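Local coordinates for pyridoxine 4-oxidase (Mesorhizobium loti, PDB 4HA6), which catalyses the FAD-dependent oxidation of pyridoxine, presumably to pyridoxal at the expense of molecular oxygen, as a member of the GMC oxidoreductase family, at residues Q290-G295 / P482-G487; H444-G449 / A486-A491. All coordinates share one frame; numbering follows the deposited sequence.

Contact 1 of 2, residues Q290-G295 / P482-G487; sequences QDHLLG and PNLTAG
Both ends of the Q290 amide grip the backbone of 482-487. CG of Q290 lies beside the backbone N (chi1 -64°) and the chain runs on extended, carrying the amide across. OE1 accepts the N-H of L484 N at 3.1 Å, nearly straight at 164°, from above the carbonyl plane. NE2 gives one N-H to O of P482, also at 3.1 Å and near its own amide plane, and also bonds to O of N288. The amide's rotation is thus fixed. With an alanine here, the L484 N-H and the P482 carbonyl would probably lose their mates and a gap would open beside N483.

In the apolar part, CG of L484 sits 3.6 Å from the centroid of the H292 ring, 21° off the ring normal, a CH-pi contact, while CD2 of L484 reaches O of D291 at 3.5 Å. At the ring's edge, CE1 of H292 approaches O of T485 at 3.2 Å; NE2 of H292 is hydrogen-bonded to T363 O and ND1 to ND1 of the ligand-lining H446.

That last bond makes this buried join consistent with a second shell behind the pyridoxamine site of a GMC oxidoreductase.

Contact 2 of 2, residues H444-G449 / A486-A491; sequences HHHPCG and AGPIHA. With FAD (flavin-adenine dinucleotide), chain B; PXM (4-(aminomethyl)-5-(hydroxymethyl)-2-methylpyridin-3-ol), chain J.
H446 turns its ring onto P488 and I489. Its CB rests against the I489 side chain, 3.8 Å from CD1 of I489. With CG anti to the carbonyl carbon, beside the backbone N (chi1 -52°), the ring swings in front of the 486-491 backbone. There P488 CA covers one face, 3.6 Å from the centroid and 29° off the normal, a CH-pi contact; O of H444 lies above the opposite face. ND1 of H446 is hydrogen-bonded to ND1 of H292. CD2 of H446 comes within 3.7 Å of N4 of pyridoxamine (PXM). CE1 of H446 is the ring atom nearest to P488 CA, at 3.3 Å, and it also stands over the centre of the H444 ring. NE2 of H446 ends 2.7 Å from PXM N4, which lies near the ring plane at its edge.

The neighbours add to the pocket. O of H444 accepts hydrogen bonds from both N4 and O3 of PXM, O3 at 2.8 Å, and H445 ND1 donates to PXM O3 at 3.1 Å while its ring packs on the dimethylbenzene end of the flavin. From the other segment, H490 N donates to FAD O2 at 2.7 Å; as a helix-start amide it would probably favour negative charge there.

Segment 444-449 begins the loop that leaves strand 441-443, itself paired with strand 293-302. Segment 486-491 ends in the first turn of helix 490-506.

Overall arrangement
The two contacts lie about 6 Å apart, centre to centre, and share A486 and G487, so 482-491 runs along both 290-295 and 444-449. Contact 1 stands behind contact 2: H292 ND1 and H446 ND1 are 2.8 Å apart, a probable hydrogen bond with the rings almost perpendicular, and this would orient the imidazole that faces pyridoxamine. The backbones join too, H292 O lying 2.8 Å from H444 N, while L484 CD1 packs 3.4 Å from C448 SG. The side chain of H292 remains about 7 Å from the bound PXM (pyridoxamine), measured between nearest atoms. Contact 2 supplies first-shell residues to ligand and flavin; contact 1 backs them from the second.

Contact 1 of 2, residues Q290-G295 / P482-G487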
loop_
_atom_site.group_PDB
_atom_site.type_symbol
_atom_site.label_atom_id
_atom_site.label_comp_id
_atom_site.label_asym_id
_atom_site.label_seq_id
_atom_site.Cartn_x
_atom_site.Cartn_y
_atom_site.Cartn_z
ATOM N N GLN A 290 7.592 1.422 -7.324
ATOM C CA GLN A 290 6.708 2.597 -7.343
ATOM C C GLN A 290 6.196 2.934 -5.948
ATOM O O GLN A 290 6.119 2.063 -5.089
ATOM C CB GLN A 290 5.506 2.333 -8.253
ATOM C CG GLN A 290 5.882 2.126 -9.708
ATOM C CD GLN A 290 4.813 1.367 -10.458
ATOM O OE1 GLN A 290 3.708 1.879 -10.669
ATOM N NE2 GLN A 290 5.115 0.117 -10.817
ATOM N N ASP A 291 5.799 4.187 -5.745
ATOM C CA ASP A 291 5.184 4.609 -4.490
ATOM C C ASP A 291 4.374 5.871 -4.778
ATOM O O ASP A 291 4.580 6.523 -5.811
ATOM C CB ASP A 291 6.255 4.871 -3.426
ATOM C CG ASP A 291 5.676 5.342 -2.083
ATOM O OD1 ASP A 291 4.541 4.931 -1.714
ATOM O OD2 ASP A 291 6.378 6.119 -1.383
ATOM N N HIS A 292 3.427 6.191 -3.898
ATOM C CA HIS A 292 2.665 7.442 -4.025
ATOM C C HIS A 292 3.327 8.476 -3.128
ATOM O O HIS A 292 3.889 8.121 -2.091
ATOM C CB HIS A 292 1.212 7.264 -3.568
ATOM C CG HIS A 292 0.295 6.673 -4.596
ATOM N ND1 HIS A 292 -0.515 5.590 -4.328
ATOM C CD2 HIS A 292 0.024 7.038 -5.872
ATOM C CE1 HIS A 292 -1.230 5.298 -5.402
ATOM N NE2 HIS A 292 -0.920 6.163 -6.352
ATOM N N LEU A 293 3.253 9.746 -3.530
ATOM C CA LEU A 293 3.642 10.865 -2.682
ATOM C C LEU A 293 2.425 11.712 -2.302
ATOM O O LEU A 293 1.441 11.791 -3.061
ATOM C CB LEU A 293 4.651 11.764 -3.408
ATOM C CG LEU A 293 6.050 11.193 -3.596
ATOM C CD1 LEU A 293 6.832 12.029 -4.602
ATOM C CD2 LEU A 293 6.762 11.164 -2.246
ATOM N N LEU A 294 2.500 12.347 -1.130
ATOM C CA LEU A 294 1.563 13.408 -0.777
ATOM C C LEU A 294 2.348 14.648 -0.374
ATOM O O LEU A 294 3.309 14.556 0.393
ATOM C CB LEU A 294 0.651 12.980 0.367
ATOM C CG LEU A 294 -0.408 11.937 0.020
ATOM C CD1 LEU A 294 -1.155 11.468 1.257
ATOM C CD2 LEU A 294 -1.375 12.514 -1.007
ATOM N N GLY A 295 1.942 15.808 -0.885
ATOM C CA GLY A 295 2.548 17.053 -0.479
ATOM C C GLY A 295 2.032 17.436 0.898
ATOM O O GLY A 295 0.815 17.576 1.103
ATOM N N PRO A 482 1.968 -4.554 -11.440
ATOM C CA PRO A 482 2.599 -3.925 -12.610
ATOM C C PRO A 482 2.649 -2.416 -12.434
ATOM O O PRO A 482 3.655 -1.786 -12.759
ATOM C CB PRO A 482 1.657 -4.305 -13.768
ATOM C CG PRO A 482 1.059 -5.652 -13.315
ATOM C CD PRO A 482 0.862 -5.462 -11.823
ATOM N N ASN A 483 1.563 -1.858 -11.908
ATOM C CA ASN A 483 1.492 -0.437 -11.625
ATOM C C ASN A 483 0.572 -0.155 -10.437
ATOM O O ASN A 483 -0.360 -0.907 -10.152
ATOM C CB ASN A 483 0.998 0.340 -12.851
ATOM C CG ASN A 483 -0.306 -0.218 -13.403
ATOM O OD1 ASN A 483 -0.304 -0.984 -14.363
ATOM N ND2 ASN A 483 -1.426 0.148 -12.778
ATOM N N LEU A 484 0.868 0.943 -9.758
ATOM C CA LEU A 484 0.030 1.522 -8.727
ATOM C C LEU A 484 -1.424 1.664 -9.175
ATOM O O LEU A 484 -1.688 2.047 -10.322
ATOM C CB LEU A 484 0.571 2.919 -8.456
ATOM C CG LEU A 484 1.122 3.419 -7.120
ATOM C CD1 LEU A 484 1.319 2.331 -6.078
ATOM C CD2 LEU A 484 2.404 4.211 -7.354
ATOM N N THR A 485 -2.366 1.368 -8.272
ATOM C CA THR A 485 -3.751 1.818 -8.447
ATOM C C THR A 485 -3.769 3.310 -8.201
ATOM O O THR A 485 -2.765 3.866 -7.760
ATOM C CB THR A 485 -4.688 1.140 -7.458
ATOM O OG1 THR A 485 -4.168 1.310 -6.131
ATOM C CG2 THR A 485 -4.763 -0.352 -7.776
ATOM N N ALA A 486 -4.892 3.973 -8.471
ATOM C CA ALA A 486 -4.947 5.434 -8.305
ATOM C C ALA A 486 -4.745 5.900 -6.855
ATOM O O ALA A 486 -4.205 6.987 -6.608
ATOM C CB ALA A 486 -6.265 6.004 -8.879
ATOM N N GLY A 487 -5.200 5.092 -5.899
ATOM C CA GLY A 487 -5.177 5.485 -4.498
ATOM C C GLY A 487 -4.536 4.385 -3.663
ATOM O O GLY A 487 -3.790 3.561 -4.185
#

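Contact 2 of 2, residues H444-G449 / A486-A491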
loop_
_atom_site.group_PDB
_atom_site.type_symbol
_atom_site.label_atom_id
_atom_site.label_comp_id
_atom_site.label_asym_id
_atom_site.label_seq_id
_atom_site.Cartn_x
_atom_site.Cartn_y
_atom_site.Cartn_z
ATOM N N HIS A 444 3.238 8.181 0.663
ATOM C CA HIS A 444 1.843 7.874 0.960
ATOM C C HIS A 444 1.732 6.439 1.483
ATOM O O HIS A 444 0.632 5.984 1.788
ATOM C CB HIS A 444 1.013 8.059 -0.315
ATOM C CG HIS A 444 -0.473 8.175 -0.098
ATOM N ND1 HIS A 444 -1.115 7.717 1.029
ATOM C CD2 HIS A 444 -1.440 8.693 -0.897
ATOM C CE1 HIS A 444 -2.418 7.941 0.916
ATOM N NE2 HIS A 444 -2.636 8.537 -0.238
ATOM N N HIS A 445 2.869 5.736 1.555
ATOM C CA HIS A 445 3.021 4.421 2.059
ATOM C C HIS A 445 2.562 3.302 1.190
ATOM O O HIS A 445 2.067 2.349 1.697
ATOM C CB HIS A 445 2.374 4.259 3.434
ATOM C CG HIS A 445 2.921 5.154 4.450
ATOM N ND1 HIS A 445 2.341 6.256 4.785
ATOM C CD2 HIS A 445 4.098 5.142 5.094
ATOM C CE1 HIS A 445 3.073 6.872 5.630
ATOM N NE2 HIS A 445 4.136 6.199 5.811
ATOM N N HIS A 446 2.719 3.405 -0.106
ATOM C CA HIS A 446 2.235 2.401 -1.050
ATOM C C HIS A 446 3.330 1.803 -1.939
ATOM O O HIS A 446 3.159 1.781 -3.164
ATOM C CB HIS A 446 1.154 3.019 -1.955
ATOM C CG HIS A 446 0.050 3.690 -1.199
ATOM N ND1 HIS A 446 -0.627 4.784 -1.687
ATOM C CD2 HIS A 446 -0.487 3.421 0.013
ATOM C CE1 HIS A 446 -1.531 5.170 -0.801
ATOM N NE2 HIS A 446 -1.476 4.351 0.229
ATOM N N PRO A 447 4.440 1.314 -1.341
ATOM C CA PRO A 447 5.489 0.724 -2.189
ATOM C C PRO A 447 4.999 -0.558 -2.848
ATOM O O PRO A 447 4.240 -1.301 -2.209
ATOM C CB PRO A 447 6.609 0.399 -1.195
ATOM C CG PRO A 447 5.913 0.185 0.113
ATOM C CD PRO A 447 4.751 1.166 0.096
ATOM N N CYS A 448 5.412 -0.793 -4.100
ATOM C CA CYS A 448 4.953 -1.937 -4.885
ATOM C C CYS A 448 5.796 -2.087 -6.156
ATOM O O CYS A 448 6.590 -1.200 -6.481
ATOM C CB CYS A 448 3.470 -1.768 -5.254
ATOM S SG CYS A 448 3.128 -0.514 -6.574
ATOM N N GLY A 449 5.651 -3.221 -6.846
ATOM C CA GLY A 449 6.168 -3.371 -8.206
ATOM C C GLY A 449 7.509 -4.069 -8.402
ATOM O O GLY A 449 7.952 -4.273 -9.534
ATOM N N ALA A 486 -4.892 3.973 -8.471
ATOM C CA ALA A 486 -4.947 5.434 -8.305
ATOM C C ALA A 486 -4.745 5.900 -6.855
ATOM O O ALA A 486 -4.205 6.987 -6.608
ATOM C CB ALA A 486 -6.265 6.004 -8.879
ATOM N N GLY A 487 -5.200 5.092 -5.899
ATOM C CA GLY A 487 -5.177 5.485 -4.498
ATOM C C GLY A 487 -4.536 4.385 -3.663
ATOM O O GLY A 487 -3.790 3.561 -4.185
ATOM N N PRO A 488 -4.832 4.361 -2.361
ATOM C CA PRO A 488 -4.233 3.365 -1.473
ATOM C C PRO A 488 -4.394 1.926 -1.995
ATOM O O PRO A 488 -5.445 1.570 -2.548
ATOM C CB PRO A 488 -4.996 3.593 -0.156
ATOM C CG PRO A 488 -5.351 5.049 -0.187
ATOM C CD PRO A 488 -5.708 5.302 -1.633
ATOM N N ILE A 489 -3.354 1.113 -1.799
ATOM C CA ILE A 489 -3.225 -0.171 -2.484
ATOM C C ILE A 489 -3.608 -1.426 -1.690
ATOM O O ILE A 489 -3.487 -2.543 -2.207
ATOM C CB ILE A 489 -1.772 -0.384 -2.941
ATOM C CG1 ILE A 489 -0.832 -0.465 -1.728
ATOM C CG2 ILE A 489 -1.332 0.718 -3.916
ATOM C CD1 ILE A 489 0.624 -0.746 -2.114
ATOM N N HIS A 490 -4.032 -1.278 -0.440
ATOM C CA HIS A 490 -4.294 -2.461 0.380
ATOM C C HIS A 490 -5.397 -3.332 -0.243
ATOM O O HIS A 490 -5.282 -4.563 -0.272
ATOM C CB HIS A 490 -4.630 -2.055 1.820
ATOM C CG HIS A 490 -4.733 -3.198 2.782
ATOM N ND1 HIS A 490 -5.861 -3.424 3.545
ATOM C CD2 HIS A 490 -3.844 -4.159 3.130
ATOM C CE1 HIS A 490 -5.659 -4.478 4.320
ATOM N NE2 HIS A 490 -4.444 -4.943 4.090
ATOM N N ALA A 491 -6.447 -2.709 -0.771
ATOM C CA ALA A 491 -7.537 -3.489 -1.376
ATOM C C ALA A 491 -6.974 -4.350 -2.508
ATOM O O ALA A 491 -7.340 -5.519 -2.668
ATOM C CB ALA A 491 -8.633 -2.572 -1.912
HETATM P PA FAD B . 2.907 -6.396 4.362
HETATM O O1A FAD B . 1.464 -6.264 4.828
HETATM O O2A FAD B . 3.870 -5.286 4.678
HETATM O O5B FAD B . 3.469 -7.788 4.965
HETATM C C5B FAD B . 4.840 -8.176 4.961
HETATM C C4B FAD B . 4.989 -9.123 6.144
HETATM O O4B FAD B . 6.051 -10.062 5.944
HETATM C C3B FAD B . 5.319 -8.353 7.415
HETATM O O3B FAD B . 4.469 -8.882 8.446
HETATM C C2B FAD B . 6.789 -8.664 7.689
HETATM O O2B FAD B . 7.079 -8.651 9.098
HETATM C C1B FAD B . 6.951 -10.049 7.069
HETATM N N9A FAD B . 8.316 -10.360 6.550
HETATM C C8A FAD B . 9.112 -9.545 5.825
HETATM N N7A FAD B . 10.276 -10.176 5.508
HETATM C C5A FAD B . 10.237 -11.424 6.030
HETATM C C6A FAD B . 11.138 -12.607 6.058
HETATM N N6A FAD B . 12.358 -12.583 5.435
HETATM N N1A FAD B . 10.701 -13.716 6.721
HETATM C C2A FAD B . 9.497 -13.759 7.328
HETATM N N3A FAD B . 8.637 -12.715 7.330
HETATM C C4A FAD B . 8.940 -11.539 6.711
HETATM N N1 FAD B . -3.076 0.976 2.275
HETATM C C2 FAD B . -4.369 1.286 2.065
HETATM O O2 FAD B . -4.963 0.743 1.107
HETATM N N3 FAD B . -5.033 2.175 2.827
HETATM C C4 FAD B . -4.456 2.802 3.867
HETATM O O4 FAD B . -5.087 3.641 4.562
HETATM C C4X FAD B . -3.035 2.512 4.161
HETATM N N5 FAD B . -2.373 3.108 5.174
HETATM C C5X FAD B . -1.075 2.809 5.432
HETATM C C6 FAD B . -0.405 3.424 6.488
HETATM C C7 FAD B . 0.924 3.111 6.758
HETATM C C7M FAD B . 1.634 3.784 7.907
HETATM C C8 FAD B . 1.636 2.111 5.915
HETATM C C8M FAD B . 3.076 1.781 6.206
HETATM C C9 FAD B . 0.975 1.488 4.858
HETATM C C9A FAD B . -0.355 1.814 4.590
HETATM N N10 FAD B . -1.031 1.195 3.524
HETATM C C10 FAD B . -2.372 1.528 3.285
HETATM C "C1'" FAD B . -0.335 0.221 2.673
HETATM C "C2'" FAD B . -0.750 -1.214 2.954
HETATM O "O2'" FAD B . -0.773 -1.454 4.370
HETATM C "C3'" FAD B . 0.283 -2.116 2.274
HETATM O "O3'" FAD B . 0.399 -1.714 0.899
HETATM C "C4'" FAD B . -0.113 -3.580 2.359
HETATM O "O4'" FAD B . -0.278 -3.917 3.748
HETATM C "C5'" FAD B . 0.934 -4.482 1.697
HETATM O "O5'" FAD B . 0.743 -5.811 2.178
HETATM P P FAD B . 1.787 -6.956 1.775
HETATM O O1P FAD B . 1.198 -8.332 2.060
HETATM O O2P FAD B . 2.350 -6.664 0.399
HETATM O O3P FAD B . 2.999 -6.669 2.785
HETATM N N1 PXM J . -2.520 9.819 4.724
HETATM C C2 PXM J . -1.452 9.033 4.601
HETATM C C2A PXM J . -0.061 9.534 4.827
HETATM C C3 PXM J . -1.697 7.714 4.250
HETATM O O3 PXM J . -0.628 6.857 4.108
HETATM C C4 PXM J . -3.005 7.232 4.027
HETATM C C5 PXM J . -4.097 8.136 4.175
HETATM C C5A PXM J . -5.567 7.811 4.002
HETATM O O5 PXM J . -5.906 6.741 3.191
HETATM C C6 PXM J . -3.785 9.451 4.537
HETATM C C4A PXM J . -3.144 5.784 3.652
HETATM N N4 PXM J . -2.272 5.368 2.593
#